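Local structure of cell division protein FtsZ 1 (2VAP) at residues V277-G291 with T330-I344. The protein binds GTP and probably hydrolyses it, and is thought to polymerise, GTP-dependently, into the contractile Z ring at the future cell division site. Numbering follows the deposited sequence.
Sequences VDIDGATGALIHVMG and TVRVLLVITGVQSRI
Thr338 O takes two successive backbone amides of 277-291: Thr283 N at 3.1 Å and, more weakly, Gly284 N at 3.5 Å. Two successive residues facing one make this a classic beta bulge, and it sits where 284-291 begins its run against 331-338. A beta carbon on Gly284 would come too close to Thr338 OG1 as it is now turned. Beyond the bulge the strands pair antiparallel as far as Met290 and Arg332, where Met290 N to Arg332 O and Arg332 N to Met290 O are both 2.7 Å. They are the two central strands of the mixed four-stranded sheet in the FtsZ C-terminal domain; 249-256 flanks one and 316-323 the other. On the face carrying Ala285, Ile287 and Leu335, Ile287 and Leu335 lie side by side, CG1 to CD1 at 3.8 Å, against Val307 of helix 297-310. On the other face Met290 lays SD over the His288 ring, and its bend at chi3 (-76°) turns CE to within 4.0 Å of Arg332 CG; both His288 ring nitrogens are bonded, to Gly221 and Thr322. Beyond the bulge end of the pair, Arg343 folds back at chi2 (-74°) and spreads its guanidinium over Gly281 CA, 3.6 Å from the plane, while NH1 makes a 2.8 Å salt bridge to Asp278 OD2. A leucine in its place would probably leave the Asp278 carboxylate without its ionic mate and Gly281 without its flat cover. One water joins Asp278 N to Arg343 O, and nearby Val277 CG2 packs crosswise on Ile344 CG1.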
loop_
_atom_site.group_PDB
_atom_site.type_symbol
_atom_site.label_atom_id
_atom_site.label_comp_id
_atom_site.label_asym_id
_atom_site.label_seq_id
_atom_site.Cartn_x
_atom_site.Cartn_y
_atom_site.Cartn_z
ATOM N N VAL A 277 -5.509 10.958 11.723
ATOM C CA VAL A 277 -6.443 11.927 11.148
ATOM C C VAL A 277 -7.811 11.796 11.826
ATOM O O VAL A 277 -8.138 10.745 12.382
ATOM C CB VAL A 277 -6.581 11.744 9.597
ATOM C CG1 VAL A 277 -7.244 10.408 9.246
ATOM C CG2 VAL A 277 -7.332 12.913 8.960
ATOM N N ASP A 278 -8.595 12.874 11.790
ATOM C CA ASP A 278 -10.001 12.819 12.167
ATOM C C ASP A 278 -10.742 12.042 11.077
ATOM O O ASP A 278 -10.894 12.522 9.949
ATOM C CB ASP A 278 -10.573 14.234 12.323
ATOM C CG ASP A 278 -11.990 14.246 12.889
ATOM O OD1 ASP A 278 -12.482 13.190 13.346
ATOM O OD2 ASP A 278 -12.616 15.326 12.878
ATOM N N ILE A 279 -11.189 10.836 11.423
ATOM C CA ILE A 279 -11.809 9.925 10.453
ATOM C C ILE A 279 -13.218 10.344 10.013
ATOM O O ILE A 279 -13.826 9.696 9.158
ATOM C CB ILE A 279 -11.801 8.448 10.945
ATOM C CG1 ILE A 279 -12.463 8.321 12.324
ATOM C CG2 ILE A 279 -10.373 7.896 10.948
ATOM C CD1 ILE A 279 -12.702 6.889 12.773
ATOM N N ASP A 280 -13.721 11.432 10.594
ATOM C CA ASP A 280 -15.006 12.010 10.201
ATOM C C ASP A 280 -14.928 12.696 8.835
ATOM O O ASP A 280 -15.948 12.879 8.168
ATOM C CB ASP A 280 -15.499 13.002 11.261
ATOM C CG ASP A 280 -15.850 12.328 12.581
ATOM O OD1 ASP A 280 -15.489 12.881 13.641
ATOM O OD2 ASP A 280 -16.482 11.250 12.561
ATOM N N GLY A 281 -13.715 13.067 8.429
ATOM C CA GLY A 281 -13.484 13.712 7.136
ATOM C C GLY A 281 -13.332 12.740 5.978
ATOM O O GLY A 281 -13.083 13.154 4.843
ATOM N N ALA A 282 -13.484 11.449 6.266
ATOM C CA ALA A 282 -13.368 10.395 5.260
ATOM C C ALA A 282 -14.572 10.357 4.327
ATOM O O ALA A 282 -15.713 10.528 4.761
ATOM C CB ALA A 282 -13.191 9.051 5.931
ATOM N N THR A 283 -14.303 10.119 3.045
ATOM C CA THR A 283 -15.351 10.019 2.030
ATOM C C THR A 283 -15.446 8.606 1.453
ATOM O O THR A 283 -16.360 8.296 0.686
ATOM C CB THR A 283 -15.136 11.034 0.881
ATOM O OG1 THR A 283 -13.833 10.855 0.313
ATOM C CG2 THR A 283 -15.278 12.465 1.389
ATOM N N GLY A 284 -14.495 7.752 1.829
ATOM C CA GLY A 284 -14.472 6.368 1.367
ATOM C C GLY A 284 -13.628 5.464 2.245
ATOM O O GLY A 284 -12.859 5.939 3.084
ATOM N N ALA A 285 -13.776 4.156 2.047
ATOM C CA ALA A 285 -13.028 3.165 2.819
ATOM C C ALA A 285 -12.931 1.824 2.108
ATOM O O ALA A 285 -13.867 1.398 1.429
ATOM C CB ALA A 285 -13.651 2.978 4.200
ATOM N N LEU A 286 -11.782 1.170 2.269
ATOM C CA LEU A 286 -11.616 -0.225 1.879
ATOM C C LEU A 286 -11.402 -1.050 3.142
ATOM O O LEU A 286 -10.614 -0.671 4.013
ATOM C CB LEU A 286 -10.436 -0.405 0.916
ATOM C CG LEU A 286 -10.493 0.298 -0.447
ATOM C CD1 LEU A 286 -9.822 1.664 -0.388
ATOM C CD2 LEU A 286 -9.834 -0.560 -1.512
ATOM N N ILE A 287 -12.123 -2.164 3.245
ATOM C CA ILE A 287 -12.026 -3.044 4.409
ATOM C C ILE A 287 -11.659 -4.454 3.968
ATOM O O ILE A 287 -12.368 -5.066 3.166
ATOM C CB ILE A 287 -13.355 -3.100 5.216
ATOM C CG1 ILE A 287 -13.847 -1.693 5.568
ATOM C CG2 ILE A 287 -13.186 -3.953 6.481
ATOM C CD1 ILE A 287 -15.247 -1.658 6.157
ATOM N N HIS A 288 -10.544 -4.959 4.485
ATOM C CA HIS A 288 -10.158 -6.345 4.260
ATOM C C HIS A 288 -10.191 -7.101 5.584
ATOM O O HIS A 288 -9.366 -6.859 6.470
ATOM C CB HIS A 288 -8.766 -6.438 3.625
ATOM C CG HIS A 288 -8.440 -7.792 3.071
ATOM N ND1 HIS A 288 -7.445 -7.994 2.137
ATOM C CD2 HIS A 288 -8.984 -9.011 3.307
ATOM C CE1 HIS A 288 -7.382 -9.278 1.832
ATOM N NE2 HIS A 288 -8.307 -9.917 2.527
ATOM N N VAL A 289 -11.158 -8.005 5.708
ATOM C CA VAL A 289 -11.282 -8.857 6.887
ATOM C C VAL A 289 -10.556 -10.172 6.621
ATOM O O VAL A 289 -10.822 -10.850 5.628
ATOM C CB VAL A 289 -12.764 -9.129 7.252
ATOM C CG1 VAL A 289 -12.868 -9.898 8.568
ATOM C CG2 VAL A 289 -13.549 -7.823 7.340
ATOM N N MET A 290 -9.628 -10.516 7.508
ATOM C CA MET A 290 -8.838 -11.735 7.372
ATOM C C MET A 290 -8.996 -12.601 8.611
ATOM O O MET A 290 -9.043 -12.092 9.729
ATOM C CB MET A 290 -7.364 -11.394 7.151
ATOM C CG MET A 290 -7.074 -10.712 5.820
ATOM S SD MET A 290 -5.551 -9.747 5.835
ATOM C CE MET A 290 -6.066 -8.299 6.759
ATOM N N GLY A 291 -9.082 -13.912 8.410
ATOM C CA GLY A 291 -9.252 -14.834 9.525
ATOM C C GLY A 291 -8.855 -16.260 9.204
ATOM O O GLY A 291 -8.401 -16.545 8.093
ATOM N N THR A 330 -6.949 -16.019 15.191
ATOM C CA THR A 330 -6.940 -14.561 15.099
ATOM C C THR A 330 -7.680 -14.035 13.869
ATOM O O THR A 330 -7.510 -14.550 12.762
ATOM C CB THR A 330 -5.487 -14.017 15.101
ATOM O OG1 THR A 330 -4.779 -14.541 16.232
ATOM C CG2 THR A 330 -5.461 -12.490 15.160
ATOM N N VAL A 331 -8.508 -13.014 14.083
ATOM C CA VAL A 331 -9.084 -12.227 12.994
ATOM C C VAL A 331 -8.319 -10.908 12.878
ATOM O O VAL A 331 -8.128 -10.202 13.872
ATOM C CB VAL A 331 -10.605 -11.979 13.189
ATOM C CG1 VAL A 331 -11.096 -10.812 12.330
ATOM C CG2 VAL A 331 -11.391 -13.235 12.859
ATOM N N ARG A 332 -7.871 -10.600 11.665
ATOM C CA ARG A 332 -7.156 -9.360 11.381
ATOM C C ARG A 332 -7.995 -8.465 10.474
ATOM O O ARG A 332 -8.582 -8.934 9.495
ATOM C CB ARG A 332 -5.801 -9.662 10.734
ATOM C CG ARG A 332 -4.888 -8.452 10.558
ATOM C CD ARG A 332 -3.588 -8.831 9.862
ATOM N NE ARG A 332 -2.729 -9.666 10.701
ATOM C CZ ARG A 332 -1.601 -10.244 10.293
ATOM N NH1 ARG A 332 -1.174 -10.089 9.045
ATOM N NH2 ARG A 332 -0.897 -10.984 11.138
ATOM N N VAL A 333 -8.052 -7.179 10.808
ATOM C CA VAL A 333 -8.790 -6.204 10.010
ATOM C C VAL A 333 -7.850 -5.123 9.482
ATOM O O VAL A 333 -7.169 -4.447 10.257
ATOM C CB VAL A 333 -9.958 -5.564 10.814
ATOM C CG1 VAL A 333 -10.598 -4.414 10.036
ATOM C CG2 VAL A 333 -11.008 -6.611 11.159
ATOM N N LEU A 334 -7.807 -4.987 8.159
ATOM C CA LEU A 334 -7.129 -3.865 7.519
ATOM C C LEU A 334 -8.164 -2.852 7.051
ATOM O O LEU A 334 -9.075 -3.181 6.285
ATOM C CB LEU A 334 -6.259 -4.322 6.341
ATOM C CG LEU A 334 -5.657 -3.207 5.469
ATOM C CD1 LEU A 334 -4.586 -2.409 6.217
ATOM C CD2 LEU A 334 -5.096 -3.767 4.171
ATOM N N LEU A 335 -8.015 -1.622 7.529
ATOM C CA LEU A 335 -8.888 -0.526 7.144
ATOM C C LEU A 335 -8.071 0.533 6.412
ATOM O O LEU A 335 -7.052 0.999 6.923
ATOM C CB LEU A 335 -9.557 0.071 8.388
ATOM C CG LEU A 335 -10.544 1.231 8.233
ATOM C CD1 LEU A 335 -11.807 0.799 7.502
ATOM C CD2 LEU A 335 -10.889 1.805 9.598
ATOM N N VAL A 336 -8.511 0.889 5.207
ATOM C CA VAL A 336 -7.889 1.968 4.444
ATOM C C VAL A 336 -8.930 3.060 4.222
ATOM O O VAL A 336 -9.893 2.874 3.476
ATOM C CB VAL A 336 -7.302 1.478 3.093
ATOM C CG1 VAL A 336 -6.660 2.636 2.332
ATOM C CG2 VAL A 336 -6.283 0.367 3.316
ATOM N N ILE A 337 -8.723 4.191 4.890
ATOM C CA ILE A 337 -9.659 5.311 4.872
ATOM C C ILE A 337 -9.200 6.352 3.851
ATOM O O ILE A 337 -8.063 6.818 3.912
ATOM C CB ILE A 337 -9.770 5.943 6.289
ATOM C CG1 ILE A 337 -10.354 4.939 7.299
ATOM C CG2 ILE A 337 -10.563 7.238 6.263
ATOM C CD1 ILE A 337 -11.810 4.557 7.069
ATOM N N THR A 338 -10.086 6.717 2.926
ATOM C CA THR A 338 -9.729 7.616 1.820
ATOM C C THR A 338 -10.415 8.982 1.897
ATOM O O THR A 338 -11.414 9.151 2.601
ATOM C CB THR A 338 -10.032 6.977 0.439
ATOM O OG1 THR A 338 -11.444 6.775 0.297
ATOM C CG2 THR A 338 -9.307 5.644 0.277
ATOM N N GLY A 339 -9.862 9.948 1.164
ATOM C CA GLY A 339 -10.431 11.292 1.069
ATOM C C GLY A 339 -10.240 12.153 2.304
ATOM O O GLY A 339 -11.077 13.009 2.599
ATOM N N VAL A 340 -9.137 11.940 3.019
ATOM C CA VAL A 340 -8.877 12.660 4.274
ATOM C C VAL A 340 -8.007 13.914 4.111
ATOM O O VAL A 340 -7.597 14.519 5.106
ATOM C CB VAL A 340 -8.277 11.736 5.379
ATOM C CG1 VAL A 340 -9.269 10.648 5.770
ATOM C CG2 VAL A 340 -6.939 11.137 4.945
ATOM N N GLN A 341 -7.742 14.304 2.864
ATOM C CA GLN A 341 -6.898 15.474 2.576
ATOM C C GLN A 341 -7.476 16.799 3.090
ATOM O O GLN A 341 -6.733 17.754 3.322
ATOM C CB GLN A 341 -6.566 15.574 1.078
ATOM C CG GLN A 341 -7.766 15.751 0.142
ATOM C CD GLN A 341 -8.333 14.434 -0.362
ATOM O OE1 GLN A 341 -8.024 13.363 0.163
ATOM N NE2 GLN A 341 -9.168 14.510 -1.393
ATOM N N SER A 342 -8.796 16.843 3.266
ATOM C CA SER A 342 -9.479 18.039 3.766
ATOM C C SER A 342 -9.223 18.284 5.256
ATOM O O SER A 342 -9.457 19.386 5.759
ATOM C CB SER A 342 -10.984 17.955 3.492
ATOM O OG SER A 342 -11.560 16.828 4.127
ATOM N N ARG A 343 -8.736 17.256 5.950
ATOM C CA ARG A 343 -8.450 17.344 7.382
ATOM C C ARG A 343 -6.946 17.293 7.679
ATOM O O ARG A 343 -6.536 17.210 8.840
ATOM C CB ARG A 343 -9.182 16.228 8.144
ATOM C CG ARG A 343 -10.698 16.198 7.949
ATOM C CD ARG A 343 -11.401 17.318 8.708
ATOM N NE ARG A 343 -12.843 17.323 8.461
ATOM C CZ ARG A 343 -13.743 16.690 9.211
ATOM N NH1 ARG A 343 -13.364 15.988 10.271
ATOM N NH2 ARG A 343 -15.029 16.759 8.897
ATOM N N ILE A 344 -6.132 17.350 6.624
ATOM C CA ILE A 344 -4.675 17.261 6.744
ATOM C C ILE A 344 -3.978 18.392 5.985
ATOM O O ILE A 344 -4.374 18.741 4.870
ATOM C CB ILE A 344 -4.140 15.878 6.249
ATOM C CG1 ILE A 344 -4.599 14.735 7.171
ATOM C CG2 ILE A 344 -2.613 15.881 6.094
ATOM C CD1 ILE A 344 -4.030 14.767 8.596
HETATM O O HOH W 1 -7.518 15.605 11.106
#